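Local structure of general negative regulator of transcription subunit 2 (Saccharomyces cerevisiae, 4BY6) at residues Leu112-Tyr117 / Gln174-Cys179. The protein serves as a core subunit of the yeast CCR4-NOT complex, which deadenylates mRNA and regulates transcription, and is required for the integrity of that complex. Residues are numbered along the deposited sequence; the frame is centred on the assembly and turned at random.
Sequences LFFLFY and QRWEKC
W176 drives the benzo end of its indole edge-on against one turn of helix 109-118, overlapping the backbone and CB of F114. Its CH2 lies 3.8 Å from F114 CB and equally 3.8 Å from F114 N, with F114 CA also near the indole plane, so the six-membered ring meets the helix by its rim. CZ2 adds a looser touch, 4.2 Å from F114 CB. CH2 also comes to 4.4 Å from F113 CB, approached at a slant. The contact is thus one indole corner set between the roots of two consecutive phenylalanines; it is small, 133 Å² buried in all, made by van der Waals contact with the two CB atoms and the F114 backbone. The two phenyl rings diverge from this point. F114 carries CG anti to its backbone N (chi1 -179°), which swings its ring away from the indole, leaving CH2 near the plane at its edge; the ring packs on an apolar side chain of another protein chain. The F113 ring instead stacks with F171 and meets W137 edge-to-face. W176 reaches the helix from a positive-phi backbone (phi 49°, psi 60°): W176 and E177 together face D172 as a G1 bulge, where the hairpin of strands 163-172 and 177-186 turns. D172 also takes a hydrogen bond from Q174 N and a salt bridge from R175, tying the turn together. The W176 ring is further bounded by F171, edge-to-face, and by an aromatic ring of the other protein chain. Within the NOT2/NOT3/NOT5 C-terminal region, the contact therefore joins the hairpin end of the antiparallel sheet to helix 109-118, while L112 and F116 of the same helix pack on T128 of helix 123-134.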
ATOM      1  N   LEU E 112     -23.229  25.373   8.271  1.00 46.42           N
ATOM      2  CA  LEU E 112     -24.408  24.793   8.919  1.00 40.40           C
ATOM      3  C   LEU E 112     -24.807  23.452   8.257  1.00 46.77           C
ATOM      4  O   LEU E 112     -25.153  22.472   8.953  1.00 43.18           O
ATOM      5  CB  LEU E 112     -25.583  25.763   8.853  1.00 34.09           C
ATOM      6  CG  LEU E 112     -25.422  27.188   9.372  1.00 37.83           C
ATOM      7  CD1 LEU E 112     -26.668  27.981   9.019  1.00 37.75           C
ATOM      8  CD2 LEU E 112     -25.190  27.181  10.863  1.00 34.11           C
ATOM      9  N   PHE E 113     -24.751  23.407   6.925  1.00 36.21           N
ATOM     10  CA  PHE E 113     -25.028  22.166   6.218  1.00 39.11           C
ATOM     11  C   PHE E 113     -24.066  21.062   6.678  1.00 46.30           C
ATOM     12  O   PHE E 113     -24.473  19.928   6.953  1.00 50.42           O
ATOM     13  CB  PHE E 113     -24.907  22.358   4.711  1.00 38.07           C
ATOM     14  CG  PHE E 113     -25.996  23.182   4.109  1.00 36.28           C
ATOM     15  CD1 PHE E 113     -27.279  23.151   4.632  1.00 35.60           C
ATOM     16  CD2 PHE E 113     -25.740  23.972   2.991  1.00 36.32           C
ATOM     17  CE1 PHE E 113     -28.291  23.897   4.050  1.00 37.97           C
ATOM     18  CE2 PHE E 113     -26.745  24.732   2.402  1.00 40.02           C
ATOM     19  CZ  PHE E 113     -28.018  24.707   2.929  1.00 41.19           C
ATOM     20  N   PHE E 114     -22.782  21.404   6.727  1.00 38.10           N
ATOM     21  CA  PHE E 114     -21.744  20.487   7.171  1.00 36.74           C
ATOM     22  C   PHE E 114     -22.066  19.898   8.548  1.00 42.23           C
ATOM     23  O   PHE E 114     -22.074  18.674   8.742  1.00 39.53           O
ATOM     24  CB  PHE E 114     -20.411  21.211   7.221  1.00 31.38           C
ATOM     25  CG  PHE E 114     -19.280  20.351   7.648  1.00 33.09           C
ATOM     26  CD1 PHE E 114     -18.495  19.703   6.699  1.00 36.75           C
ATOM     27  CD2 PHE E 114     -18.985  20.193   9.003  1.00 26.90           C
ATOM     28  CE1 PHE E 114     -17.431  18.893   7.083  1.00 31.42           C
ATOM     29  CE2 PHE E 114     -17.915  19.380   9.409  1.00 33.06           C
ATOM     30  CZ  PHE E 114     -17.138  18.734   8.446  1.00 36.08           C
ATOM     31  N   LEU E 115     -22.312  20.782   9.508  1.00 35.05           N
ATOM     32  CA  LEU E 115     -22.688  20.337  10.844  1.00 31.43           C
ATOM     33  C   LEU E 115     -23.951  19.471  10.852  1.00 37.50           C
ATOM     34  O   LEU E 115     -23.970  18.401  11.460  1.00 36.73           O
ATOM     35  CB  LEU E 115     -22.888  21.549  11.743  1.00 31.52           C
ATOM     36  CG  LEU E 115     -21.586  22.231  12.116  1.00 35.62           C
ATOM     37  CD1 LEU E 115     -21.901  23.563  12.788  1.00 39.20           C
ATOM     38  CD2 LEU E 115     -20.761  21.297  13.027  1.00 26.81           C
ATOM     39  N   PHE E 116     -24.995  19.932  10.163  1.00 35.87           N
ATOM     40  CA  PHE E 116     -26.275  19.225  10.104  1.00 41.57           C
ATOM     41  C   PHE E 116     -26.127  17.798   9.544  1.00 47.01           C
ATOM     42  O   PHE E 116     -26.826  16.876   9.959  1.00 47.06           O
ATOM     43  CB  PHE E 116     -27.266  20.025   9.254  1.00 37.97           C
ATOM     44  CG  PHE E 116     -28.550  19.300   8.959  1.00 37.84           C
ATOM     45  CD1 PHE E 116     -29.622  19.381   9.825  1.00 37.71           C
ATOM     46  CD2 PHE E 116     -28.686  18.538   7.796  1.00 45.46           C
ATOM     47  CE1 PHE E 116     -30.819  18.723   9.554  1.00 41.95           C
ATOM     48  CE2 PHE E 116     -29.880  17.880   7.506  1.00 44.77           C
ATOM     49  CZ  PHE E 116     -30.951  17.976   8.383  1.00 45.36           C
ATOM     50  N   TYR E 117     -25.222  17.627   8.591  1.00 46.35           N
ATOM     51  CA  TYR E 117     -24.995  16.322   7.996  1.00 47.41           C
ATOM     52  C   TYR E 117     -23.923  15.524   8.732  1.00 48.27           C
ATOM     53  O   TYR E 117     -23.710  14.363   8.405  1.00 53.48           O
ATOM     54  CB  TYR E 117     -24.591  16.460   6.537  1.00 29.59           C
ATOM     55  CG  TYR E 117     -25.740  16.714   5.606  1.00 46.40           C
ATOM     56  CD1 TYR E 117     -26.621  15.691   5.259  1.00 32.42           C
ATOM     57  CD2 TYR E 117     -25.950  17.974   5.060  1.00 36.65           C
ATOM     58  CE1 TYR E 117     -27.673  15.907   4.392  1.00 33.74           C
ATOM     59  CE2 TYR E 117     -27.013  18.204   4.193  1.00 34.96           C
ATOM     60  CZ  TYR E 117     -27.868  17.162   3.858  1.00 35.24           C
ATOM     61  OH  TYR E 117     -28.924  17.400   2.996  1.00 37.31           O
ATOM     62  N   GLN E 174     -22.672  16.134  -1.443  1.00 44.72           N
ATOM     63  CA  GLN E 174     -21.623  15.299  -2.031  1.00 47.25           C
ATOM     64  C   GLN E 174     -20.781  16.089  -3.031  1.00 51.78           C
ATOM     65  O   GLN E 174     -19.576  15.878  -3.147  1.00 53.37           O
ATOM     66  CB  GLN E 174     -22.224  14.072  -2.713  1.00 54.89           C
ATOM     67  CG  GLN E 174     -22.831  13.080  -1.746  1.00 35.01           C
ATOM     68  CD  GLN E 174     -21.793  12.466  -0.844  1.00 50.48           C
ATOM     69  OE1 GLN E 174     -20.611  12.414  -1.185  1.00 60.11           O
ATOM     70  NE2 GLN E 174     -22.223  12.002   0.325  1.00 42.85           N
ATOM     71  N   ARG E 175     -21.410  17.020  -3.737  1.00 52.32           N
ATOM     72  CA  ARG E 175     -20.681  17.881  -4.663  1.00 53.37           C
ATOM     73  C   ARG E 175     -20.340  19.250  -4.048  1.00 51.96           C
ATOM     74  O   ARG E 175     -19.608  20.064  -4.658  1.00 42.61           O
ATOM     75  CB  ARG E 175     -21.477  18.073  -5.946  1.00 52.28           C
ATOM     76  CG  ARG E 175     -21.519  16.861  -6.816  1.00 57.82           C
ATOM     77  CD  ARG E 175     -22.412  17.098  -8.017  1.00 72.94           C
ATOM     78  NE  ARG E 175     -23.589  16.238  -7.943  1.00 87.02           N
ATOM     79  CZ  ARG E 175     -23.671  15.041  -8.514  1.00 98.82           C
ATOM     80  NH1 ARG E 175     -22.649  14.564  -9.219  1.00100.84           N
ATOM     81  NH2 ARG E 175     -24.778  14.321  -8.387  1.00103.53           N
ATOM     82  N   TRP E 176     -20.885  19.501  -2.859  1.00 44.51           N
ATOM     83  CA  TRP E 176     -20.725  20.788  -2.192  1.00 44.66           C
ATOM     84  C   TRP E 176     -21.057  21.906  -3.184  1.00 41.84           C
ATOM     85  O   TRP E 176     -20.229  22.734  -3.540  1.00 38.10           O
ATOM     86  CB  TRP E 176     -19.313  20.937  -1.620  1.00 49.87           C
ATOM     87  CG  TRP E 176     -19.363  21.643  -0.327  1.00 54.11           C
ATOM     88  CD1 TRP E 176     -18.903  22.899  -0.053  1.00 51.01           C
ATOM     89  CD2 TRP E 176     -19.968  21.164   0.878  1.00 47.47           C
ATOM     90  NE1 TRP E 176     -19.169  23.221   1.260  1.00 44.86           N
ATOM     91  CE2 TRP E 176     -19.829  22.171   1.849  1.00 42.20           C
ATOM     92  CE3 TRP E 176     -20.593  19.976   1.236  1.00 43.38           C
ATOM     93  CZ2 TRP E 176     -20.297  22.021   3.149  1.00 38.36           C
ATOM     94  CZ3 TRP E 176     -21.064  19.833   2.522  1.00 39.48           C
ATOM     95  CH2 TRP E 176     -20.921  20.842   3.462  1.00 33.89           C
ATOM     96  N   GLU E 177     -22.284  21.880  -3.670  1.00 38.97           N
ATOM     97  CA  GLU E 177     -22.722  22.812  -4.680  1.00 37.10           C
ATOM     98  C   GLU E 177     -24.169  23.154  -4.435  1.00 51.58           C
ATOM     99  O   GLU E 177     -24.943  22.299  -3.977  1.00 53.66           O
ATOM    100  CB  GLU E 177     -22.593  22.216  -6.067  1.00 44.62           C
ATOM    101  CG  GLU E 177     -21.234  22.252  -6.654  1.00 68.55           C
ATOM    102  CD  GLU E 177     -21.269  21.708  -8.054  1.00 87.66           C
ATOM    103  OE1 GLU E 177     -22.360  21.239  -8.463  1.00 80.47           O
ATOM    104  OE2 GLU E 177     -20.223  21.756  -8.738  1.00104.41           O
ATOM    105  N   LYS E 178     -24.537  24.392  -4.761  1.00 52.42           N
ATOM    106  CA  LYS E 178     -25.936  24.767  -4.852  1.00 50.54           C
ATOM    107  C   LYS E 178     -26.349  24.448  -6.277  1.00 54.62           C
ATOM    108  O   LYS E 178     -25.562  24.625  -7.198  1.00 61.20           O
ATOM    109  CB  LYS E 178     -26.147  26.233  -4.503  1.00 52.94           C
ATOM    110  CG  LYS E 178     -25.749  26.584  -3.086  1.00 53.55           C
ATOM    111  CD  LYS E 178     -26.059  28.027  -2.793  1.00 59.83           C
ATOM    112  CE  LYS E 178     -25.533  28.409  -1.426  1.00 75.11           C
ATOM    113  NZ  LYS E 178     -26.089  29.713  -0.964  1.00 84.06           N
ATOM    114  N   CYS E 179     -27.543  23.898  -6.446  1.00 56.78           N
ATOM    115  CA  CYS E 179     -27.989  23.424  -7.746  1.00 60.77           C
ATOM    116  C   CYS E 179     -29.418  23.919  -8.021  1.00 63.41           C
ATOM    117  O   CYS E 179     -30.353  23.554  -7.300  1.00 63.20           O
ATOM    118  CB  CYS E 179     -27.902  21.888  -7.807  1.00 53.28           C
ATOM    119  SG  CYS E 179     -28.624  21.131  -9.305  1.00106.90           S
TER